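Local structure of prophenoloxidase b (Marsupenaeus japonicus, 3WKY) at residues K476-T488 and S573-Q585. The protein is a type 3 copper protein, the precursor of a phenoloxidase that probably oxidises monophenols and o-diphenols in crustacean haemolymph. Residues are numbered along the deposited sequence; the frame is centred on the assembly and turned at random. Where two conformers were deposited one is given.
Sequences KSNFLEHPDFSYT and SWPRNLQVPRGTQ. Unlike the reference sequence in segment 573-585: Arg576 (reference Gln). With NAG (2-acetamido-2-deoxy-beta-D-glucopyranose), chain F.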
ATOM      1  N   LYS A 476      -1.617  -2.415  49.040  1.00 32.25           N
ATOM      2  CA  LYS A 476      -0.355  -1.699  49.119  1.00 34.73           C
ATOM      3  C   LYS A 476       0.312  -1.667  47.752  1.00 33.98           C
ATOM      4  O   LYS A 476       0.287  -2.653  47.019  1.00 36.88           O
ATOM      5  CB  LYS A 476       0.553  -2.384  50.138  1.00 35.50           C
ATOM      6  CG  LYS A 476       1.989  -1.879  50.157  1.00 43.76           C
ATOM      7  CD  LYS A 476       2.790  -2.572  51.254  1.00 44.48           C
ATOM      8  CE  LYS A 476       4.277  -2.460  50.987  1.00 46.49           C
ATOM      9  NZ  LYS A 476       5.077  -2.865  52.174  1.00 66.98           N
ATOM     10  N   SER A 477       0.893  -0.528  47.398  1.00 31.11           N
ATOM     11  CA  SER A 477       1.592  -0.412  46.126  1.00 33.00           C
ATOM     12  C   SER A 477       2.577   0.743  46.185  1.00 35.76           C
ATOM     13  O   SER A 477       2.566   1.534  47.133  1.00 33.02           O
ATOM     14  CB  SER A 477       0.604  -0.215  44.973  1.00 29.45           C
ATOM     15  OG  SER A 477      -0.192   0.942  45.176  1.00 35.26           O
ATOM     16  N   ASN A 478       3.428   0.831  45.171  1.00 31.57           N
ATOM     17  CA  ASN A 478       4.486   1.837  45.147  1.00 30.75           C
ATOM     18  C   ASN A 478       4.087   3.076  44.361  1.00 31.61           C
ATOM     19  O   ASN A 478       3.381   2.983  43.358  1.00 28.32           O
ATOM     20  CB  ASN A 478       5.761   1.232  44.563  1.00 36.66           C
ATOM     21  CG  ASN A 478       6.343   0.155  45.452  1.00 45.20           C
ATOM     22  OD1 ASN A 478       6.554   0.372  46.645  1.00 43.85           O
ATOM     23  ND2 ASN A 478       6.589  -1.019  44.880  1.00 50.23           N
ATOM     24  N   PHE A 479       4.551   4.232  44.823  1.00 23.90           N
ATOM     25  CA  PHE A 479       4.229   5.509  44.198  1.00 25.59           C
ATOM     26  C   PHE A 479       5.500   6.327  44.084  1.00 28.24           C
ATOM     27  O   PHE A 479       6.365   6.262  44.967  1.00 24.35           O
ATOM     28  CB  PHE A 479       3.268   6.306  45.085  1.00 27.70           C
ATOM     29  CG  PHE A 479       1.909   5.707  45.205  1.00 32.83           C
ATOM     30  CD1 PHE A 479       1.680   4.627  46.047  1.00 30.38           C
ATOM     31  CD2 PHE A 479       0.845   6.233  44.485  1.00 36.96           C
ATOM     32  CE1 PHE A 479       0.411   4.061  46.152  1.00 34.61           C
ATOM     33  CE2 PHE A 479      -0.424   5.681  44.591  1.00 48.19           C
ATOM     34  CZ  PHE A 479      -0.642   4.593  45.430  1.00 38.58           C
ATOM     35  N   LEU A 480       5.610   7.126  43.027  1.00 20.42           N
ATOM     36  CA  LEU A 480       6.679   8.116  42.988  1.00 19.95           C
ATOM     37  C   LEU A 480       6.392   9.100  44.117  1.00 17.32           C
ATOM     38  O   LEU A 480       5.227   9.363  44.427  1.00 22.06           O
ATOM     39  CB  LEU A 480       6.690   8.856  41.650  1.00 20.89           C
ATOM     40  CG  LEU A 480       7.942   9.701  41.455  1.00 20.84           C
ATOM     41  CD1 LEU A 480       9.107   8.762  41.217  1.00 23.12           C
ATOM     42  CD2 LEU A 480       7.799  10.724  40.330  1.00 22.37           C
ATOM     43  N   GLU A 481       7.448   9.640  44.730  1.00 18.70           N
ATOM     44  CA  GLU A 481       7.293  10.581  45.828  1.00 20.59           C
ATOM     45  C   GLU A 481       8.491  11.514  45.839  1.00 19.02           C
ATOM     46  O   GLU A 481       9.459  11.282  45.115  1.00 22.70           O
ATOM     47  CB  GLU A 481       7.196   9.833  47.168  1.00 26.94           C
ATOM     48  CG  GLU A 481       5.779   9.703  47.725  1.00 27.40           C
ATOM     49  CD  GLU A 481       5.212  11.029  48.216  1.00 27.38           C
ATOM     50  OE1 GLU A 481       5.897  12.078  48.095  1.00 28.50           O
ATOM     51  OE2 GLU A 481       4.072  11.025  48.733  1.00 29.94           O
ATOM     52  N   HIS A 482       8.431  12.565  46.656  1.00 23.34           N
ATOM     53  CA  HIS A 482       9.529  13.518  46.753  1.00 20.09           C
ATOM     54  C   HIS A 482       9.516  14.118  48.156  1.00 21.72           C
ATOM     55  O   HIS A 482       8.461  14.196  48.775  1.00 21.28           O
ATOM     56  CB  HIS A 482       9.327  14.644  45.734  1.00 21.93           C
ATOM     57  CG  HIS A 482       8.164  15.533  46.048  1.00 24.02           C
ATOM     58  ND1 HIS A 482       8.281  16.669  46.826  1.00 23.46           N
ATOM     59  CD2 HIS A 482       6.852  15.443  45.718  1.00 24.00           C
ATOM     60  CE1 HIS A 482       7.101  17.246  46.943  1.00 23.40           C
ATOM     61  NE2 HIS A 482       6.213  16.519  46.282  1.00 26.18           N
ATOM     62  N   PRO A 483      10.689  14.538  48.662  1.00 24.87           N
ATOM     63  CA  PRO A 483      10.758  15.291  49.929  1.00 23.67           C
ATOM     64  C   PRO A 483      10.127  16.671  49.792  1.00 25.77           C
ATOM     65  O   PRO A 483      10.145  17.224  48.684  1.00 26.90           O
ATOM     66  CB  PRO A 483      12.268  15.462  50.156  1.00 24.64           C
ATOM     67  CG  PRO A 483      12.912  14.379  49.359  1.00 26.58           C
ATOM     68  CD  PRO A 483      12.022  14.174  48.151  1.00 24.54           C
ATOM     69  N   ASP A 484       9.594  17.235  50.878  1.00 23.81           N
ATOM     70  CA  ASP A 484       9.178  18.638  50.861  1.00 30.56           C
ATOM     71  C   ASP A 484      10.348  19.530  50.458  1.00 23.74           C
ATOM     72  O   ASP A 484      11.510  19.196  50.703  1.00 27.42           O
ATOM     73  CB  ASP A 484       8.685  19.105  52.239  1.00 31.77           C
ATOM     74  CG  ASP A 484       7.383  18.448  52.666  1.00 40.60           C
ATOM     75  OD1 ASP A 484       6.647  17.925  51.802  1.00 33.55           O
ATOM     76  OD2 ASP A 484       7.092  18.474  53.884  1.00 40.04           O
ATOM     77  N   PHE A 485      10.042  20.665  49.839  1.00 23.43           N
ATOM     78  CA  PHE A 485      11.051  21.677  49.583  1.00 22.69           C
ATOM     79  C   PHE A 485      10.451  23.059  49.756  1.00 26.76           C
ATOM     80  O   PHE A 485       9.228  23.224  49.769  1.00 27.36           O
ATOM     81  CB  PHE A 485      11.668  21.534  48.178  1.00 21.93           C
ATOM     82  CG  PHE A 485      10.684  21.708  47.049  1.00 25.38           C
ATOM     83  CD1 PHE A 485       9.940  20.629  46.590  1.00 27.42           C
ATOM     84  CD2 PHE A 485      10.535  22.939  46.418  1.00 24.26           C
ATOM     85  CE1 PHE A 485       9.036  20.779  45.548  1.00 24.94           C
ATOM     86  CE2 PHE A 485       9.636  23.098  45.372  1.00 30.65           C
ATOM     87  CZ  PHE A 485       8.885  22.012  44.935  1.00 20.44           C
ATOM     88  N   SER A 486      11.315  24.057  49.923  1.00 26.24           N
ATOM     89  CA  SER A 486      10.855  25.434  49.921  0.52 22.33           C
ATOM     90  C   SER A 486      11.695  26.246  48.946  1.00 19.51           C
ATOM     91  O   SER A 486      12.730  25.782  48.463  1.00 25.95           O
ATOM     92  CB  SER A 486      10.957  26.045  51.314  0.52 28.85           C
ATOM     93  OG  SER A 486      12.304  26.350  51.609  0.52 25.78           O
ATOM     94  N   TYR A 487      11.230  27.447  48.632  1.00 22.66           N
ATOM     95  CA  TYR A 487      12.012  28.358  47.807  1.00 25.09           C
ATOM     96  C   TYR A 487      11.878  29.768  48.369  1.00 24.09           C
ATOM     97  O   TYR A 487      10.877  30.091  49.010  1.00 24.47           O
ATOM     98  CB  TYR A 487      11.602  28.307  46.323  1.00 24.26           C
ATOM     99  CG  TYR A 487      10.196  28.781  46.032  1.00 24.99           C
ATOM    100  CD1 TYR A 487       9.899  30.135  45.955  1.00 25.16           C
ATOM    101  CD2 TYR A 487       9.169  27.872  45.796  1.00 25.12           C
ATOM    102  CE1 TYR A 487       8.621  30.569  45.696  1.00 27.79           C
ATOM    103  CE2 TYR A 487       7.886  28.303  45.519  1.00 20.56           C
ATOM    104  CZ  TYR A 487       7.617  29.643  45.468  1.00 23.12           C
ATOM    105  OH  TYR A 487       6.340  30.079  45.201  1.00 24.21           O
ATOM    106  N   THR A 488      12.879  30.602  48.122  1.00 21.68           N
ATOM    107  CA  THR A 488      12.812  31.993  48.559  1.00 23.58           C
ATOM    108  C   THR A 488      13.117  32.925  47.398  1.00 19.22           C
ATOM    109  O   THR A 488      14.114  32.747  46.685  1.00 25.15           O
ATOM    110  CB  THR A 488      13.770  32.264  49.730  1.00 25.87           C
ATOM    111  OG1 THR A 488      13.387  31.446  50.843  1.00 27.57           O
ATOM    112  CG2 THR A 488      13.709  33.742  50.149  1.00 22.77           C
ATOM    113  N   SER A 573      -7.036  18.095  43.284  1.00 19.72           N
ATOM    114  CA  SER A 573      -5.660  18.525  43.530  1.00 22.42           C
ATOM    115  C   SER A 573      -4.686  17.820  42.596  1.00 23.70           C
ATOM    116  O   SER A 573      -4.798  16.603  42.401  1.00 20.57           O
ATOM    117  CB  SER A 573      -5.272  18.187  44.976  1.00 22.24           C
ATOM    118  OG  SER A 573      -3.936  18.583  45.279  1.00 23.94           O
ATOM    119  N   TRP A 574      -3.709  18.548  42.047  1.00 23.01           N
ATOM    120  CA  TRP A 574      -2.593  17.850  41.409  1.00 18.15           C
ATOM    121  C   TRP A 574      -2.002  16.948  42.492  1.00 22.94           C
ATOM    122  O   TRP A 574      -1.915  17.369  43.637  1.00 21.85           O
ATOM    123  CB  TRP A 574      -1.529  18.820  40.888  1.00 16.92           C
ATOM    124  CG  TRP A 574      -0.451  18.075  40.156  1.00 19.08           C
ATOM    125  CD1 TRP A 574       0.778  17.721  40.632  1.00 19.15           C
ATOM    126  CD2 TRP A 574      -0.542  17.527  38.831  1.00 17.09           C
ATOM    127  NE1 TRP A 574       1.470  17.011  39.676  1.00 20.55           N
ATOM    128  CE2 TRP A 574       0.681  16.875  38.564  1.00 17.64           C
ATOM    129  CE3 TRP A 574      -1.527  17.545  37.844  1.00 20.67           C
ATOM    130  CZ2 TRP A 574       0.942  16.236  37.343  1.00 16.55           C
ATOM    131  CZ3 TRP A 574      -1.271  16.907  36.631  1.00 21.73           C
ATOM    132  CH2 TRP A 574      -0.048  16.267  36.393  1.00 18.27           C
ATOM    133  N   PRO A 575      -1.629  15.699  42.159  1.00 16.98           N
ATOM    134  CA  PRO A 575      -1.117  14.828  43.230  1.00 19.73           C
ATOM    135  C   PRO A 575       0.176  15.352  43.849  1.00 23.21           C
ATOM    136  O   PRO A 575       1.146  15.600  43.125  1.00 19.37           O
ATOM    137  CB  PRO A 575      -0.838  13.507  42.506  1.00 23.18           C
ATOM    138  CG  PRO A 575      -1.766  13.522  41.340  1.00 22.35           C
ATOM    139  CD  PRO A 575      -1.809  14.965  40.891  1.00 18.21           C
ATOM    140  N   ARG A 576       0.199  15.514  45.172  1.00 21.92           N
ATOM    141  CA  ARG A 576       1.403  16.027  45.820  1.00 21.50           C
ATOM    142  C   ARG A 576       2.595  15.133  45.508  1.00 18.78           C
ATOM    143  O   ARG A 576       3.711  15.625  45.311  1.00 21.99           O
ATOM    144  CB  ARG A 576       1.225  16.175  47.346  1.00 23.08           C
ATOM    145  CG  ARG A 576       2.454  16.812  48.019  1.00 28.07           C
ATOM    146  CD  ARG A 576       2.682  16.327  49.466  1.00 37.82           C
ATOM    147  NE  ARG A 576       4.074  16.519  49.885  1.00 37.82           N
ATOM    148  CZ  ARG A 576       5.058  15.647  49.650  1.00 43.23           C
ATOM    149  NH1 ARG A 576       4.807  14.512  49.001  1.00 33.37           N
ATOM    150  NH2 ARG A 576       6.298  15.904  50.061  1.00 33.56           N
ATOM    151  N   ASN A 577       2.356  13.824  45.428  1.00 18.73           N
ATOM    152  CA  ASN A 577       3.452  12.888  45.188  1.00 23.87           C
ATOM    153  C   ASN A 577       4.049  12.999  43.781  1.00 18.79           C
ATOM    154  O   ASN A 577       5.178  12.539  43.542  1.00 19.85           O
ATOM    155  CB  ASN A 577       3.042  11.447  45.506  1.00 19.14           C
ATOM    156  CG  ASN A 577       2.074  10.868  44.479  1.00 22.53           C
ATOM    157  OD1 ASN A 577       0.911  11.253  44.433  1.00 22.29           O
ATOM    158  ND2 ASN A 577       2.555   9.934  43.661  1.00 20.00           N
ATOM    159  N   LEU A 578       3.307  13.624  42.864  1.00 17.97           N
ATOM    160  CA  LEU A 578       3.815  13.867  41.499  1.00 17.33           C
ATOM    161  C   LEU A 578       4.128  15.336  41.263  1.00 19.91           C
ATOM    162  O   LEU A 578       4.205  15.798  40.124  1.00 18.10           O
ATOM    163  CB  LEU A 578       2.825  13.358  40.432  1.00 17.20           C
ATOM    164  CG  LEU A 578       2.426  11.885  40.524  1.00 16.47           C
ATOM    165  CD1 LEU A 578       1.453  11.531  39.380  1.00 18.19           C
ATOM    166  CD2 LEU A 578       3.648  10.952  40.491  1.00 17.49           C
ATOM    167  N   GLN A 579       4.324  16.083  42.345  1.00 19.53           N
ATOM    168  CA  GLN A 579       4.583  17.507  42.227  1.00 18.21           C
ATOM    169  C   GLN A 579       5.937  17.806  41.576  1.00 15.88           C
ATOM    170  O   GLN A 579       6.118  18.852  40.952  1.00 18.24           O
ATOM    171  CB  GLN A 579       4.522  18.135  43.619  1.00 19.46           C
ATOM    172  CG  GLN A 579       4.749  19.615  43.676  1.00 20.62           C
ATOM    173  CD  GLN A 579       4.465  20.123  45.076  1.00 30.94           C
ATOM    174  OE1 GLN A 579       4.471  19.334  46.030  1.00 22.14           O
ATOM    175  NE2 GLN A 579       4.187  21.422  45.208  1.00 21.43           N
ATOM    176  N   VAL A 580       6.887  16.888  41.730  1.00 17.90           N
ATOM    177  CA  VAL A 580       8.229  17.065  41.190  1.00 16.92           C
ATOM    178  C   VAL A 580       8.424  16.030  40.084  1.00 16.45           C
ATOM    179  O   VAL A 580       8.180  14.844  40.306  1.00 20.16           O
ATOM    180  CB  VAL A 580       9.285  16.867  42.310  1.00 21.01           C
ATOM    181  CG1 VAL A 580      10.725  16.913  41.753  1.00 19.61           C
ATOM    182  CG2 VAL A 580       9.090  17.938  43.411  1.00 19.12           C
ATOM    183  N   PRO A 581       8.848  16.470  38.886  1.00 19.99           N
ATOM    184  CA  PRO A 581       9.172  15.483  37.836  1.00 16.61           C
ATOM    185  C   PRO A 581      10.235  14.498  38.334  1.00 21.89           C
ATOM    186  O   PRO A 581      11.054  14.865  39.174  1.00 20.63           O
ATOM    187  CB  PRO A 581       9.736  16.351  36.705  1.00 17.63           C
ATOM    188  CG  PRO A 581       9.047  17.684  36.883  1.00 19.90           C
ATOM    189  CD  PRO A 581       8.955  17.859  38.400  1.00 20.14           C
ATOM    190  N   ARG A 582      10.216  13.267  37.830  1.00 18.69           N
ATOM    191  CA  ARG A 582      11.118  12.209  38.303  0.62 17.09           C
ATOM    192  C   ARG A 582      12.587  12.619  38.316  1.00 22.31           C
ATOM    193  O   ARG A 582      13.298  12.392  39.304  1.00 19.98           O
ATOM    194  CB  ARG A 582      10.958  10.951  37.439  0.62 17.51           C
ATOM    195  CG  ARG A 582      11.845   9.766  37.832  0.62 19.59           C
ATOM    196  CD  ARG A 582      11.866   8.746  36.683  0.62 19.41           C
ATOM    197  NE  ARG A 582      12.614   7.514  36.949  0.62 20.70           N
ATOM    198  CZ  ARG A 582      13.919   7.347  36.723  0.62 23.36           C
ATOM    199  NH1 ARG A 582      14.664   8.343  36.255  0.62 15.71           N
ATOM    200  NH2 ARG A 582      14.491   6.174  36.981  0.62 26.99           N
ATOM    201  N   GLY A 583      13.046  13.225  37.224  1.00 18.12           N
ATOM    202  CA  GLY A 583      14.460  13.529  37.088  1.00 19.71           C
ATOM    203  C   GLY A 583      15.252  12.257  36.827  1.00 22.68           C
ATOM    204  O   GLY A 583      14.676  11.180  36.604  1.00 19.17           O
ATOM    205  N   THR A 584      16.579  12.366  36.853  1.00 20.72           N
ATOM    206  CA  THR A 584      17.441  11.252  36.457  1.00 20.35           C
ATOM    207  C   THR A 584      18.439  10.911  37.552  1.00 24.28           C
ATOM    208  O   THR A 584      18.665  11.698  38.474  1.00 22.90           O
ATOM    209  CB  THR A 584      18.251  11.585  35.183  1.00 18.72           C
ATOM    210  OG1 THR A 584      19.127  12.697  35.446  1.00 19.04           O
ATOM    211  CG2 THR A 584      17.327  11.951  34.014  1.00 20.05           C
ATOM    212  N   GLN A 585      19.060   9.748  37.433  1.00 21.44           N
ATOM    213  CA  GLN A 585      20.071   9.342  38.403  1.00 28.46           C
ATOM    214  C   GLN A 585      21.259  10.315  38.446  1.00 25.32           C
ATOM    215  O   GLN A 585      21.818  10.572  39.516  1.00 26.27           O
ATOM    216  CB  GLN A 585      20.536   7.920  38.094  1.00 32.45           C
ATOM    217  CG  GLN A 585      21.679   7.419  38.956  1.00 46.15           C
ATOM    218  CD  GLN A 585      21.884   5.927  38.804  1.00 53.04           C
ATOM    219  OE1 GLN A 585      22.668   5.476  37.966  1.00 48.80           O
ATOM    220  NE2 GLN A 585      21.169   5.147  39.610  1.00 53.23           N
TER
HETATM  221  C1  NAG F 704       3.479  18.139  53.302  1.00 41.01           C
HETATM  222  C2  NAG F 704       3.784  18.112  54.802  1.00 50.40           C
HETATM  223  C3  NAG F 704       4.319  16.738  55.188  1.00 47.97           C
HETATM  224  C4  NAG F 704       3.301  15.673  54.806  1.00 50.44           C
HETATM  225  C5  NAG F 704       2.846  15.824  53.356  1.00 49.65           C
HETATM  226  C6  NAG F 704       1.634  14.937  53.098  1.00 46.12           C
HETATM  227  C7  NAG F 704       4.344  20.081  56.112  1.00 57.44           C
HETATM  228  C8  NAG F 704       5.455  20.766  56.852  1.00 45.99           C
HETATM  229  N2  NAG F 704       4.699  19.171  55.201  1.00 52.02           N
HETATM  230  O3  NAG F 704       4.559  16.675  56.574  1.00 47.73           O
HETATM  231  O4  NAG F 704       3.862  14.391  54.988  1.00 55.76           O
HETATM  232  O5  NAG F 704       2.486  17.159  53.049  1.00 50.97           O
HETATM  233  O6  NAG F 704       0.487  15.590  53.596  1.00 54.48           O
HETATM  234  O7  NAG F 704       3.169  20.364  56.352  1.00 52.65           O
HETATM  235  O   HOH W   1       2.266  12.894  49.014  1.00 32.11           O
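A salt-bridge network of Arg576, Glu481 and Asp484 ties the short link between strands 472-481 and 485-493 to the loop that precedes strand 588-598. The guanidinium of Arg576, a residue that differs from the reference sequence, points its N-H groups, near the guanidinium plane, at three protein acceptors across the contact. NH1 meets the syn lone pair of Glu481 OE1 at 2.8 Å, while NH2 binds Asp484 OD1 at 2.7 Å and also the carbonyl oxygen of His482. The anti lone pair of the same Glu481 OE1 takes the backbone N-H of His482, so one oxygen is gripped twice; OE2 pairs with Lys453 and, through a water, with Arg576 NH1. With an alanine here, Lys453 and one arm of Arg576 would probably be left without their carboxylate, and the His482 N-H without its acceptor. Asp484 divides its oxygens, OD1 to the arginine and OD2 to N2 of a glycan sugar (2.8 Å).

Both segments belong to the immunoglobulin-like region of the hemocyanin family, and here the chain passes from a seven-stranded mixed sheet to a three-stranded one. A flat histidine with two ring nitrogens suits this place, since it can be packed on both faces and bonded at its rim: the guanidinium lies on one face of His482, planes 6° apart and centres 4.0 Å apart, and Val580 CG2 presses on the opposite face in a CH-pi contact. With chi1 at 68°, ND1 of His482 can reach Pro483 O; NE2 makes a weak bond to Arg576 O. The same Val580 methyl touches Phe485 CE1 at 3.6 Å. Farther along, Asn577 ND2, whose two N-H groups can serve two acceptors, donates to Leu480 O (2.8 Å, 161°) and is also hydrogen-bonded to Asp192, while Leu578 CD2 packs against Leu480 CB.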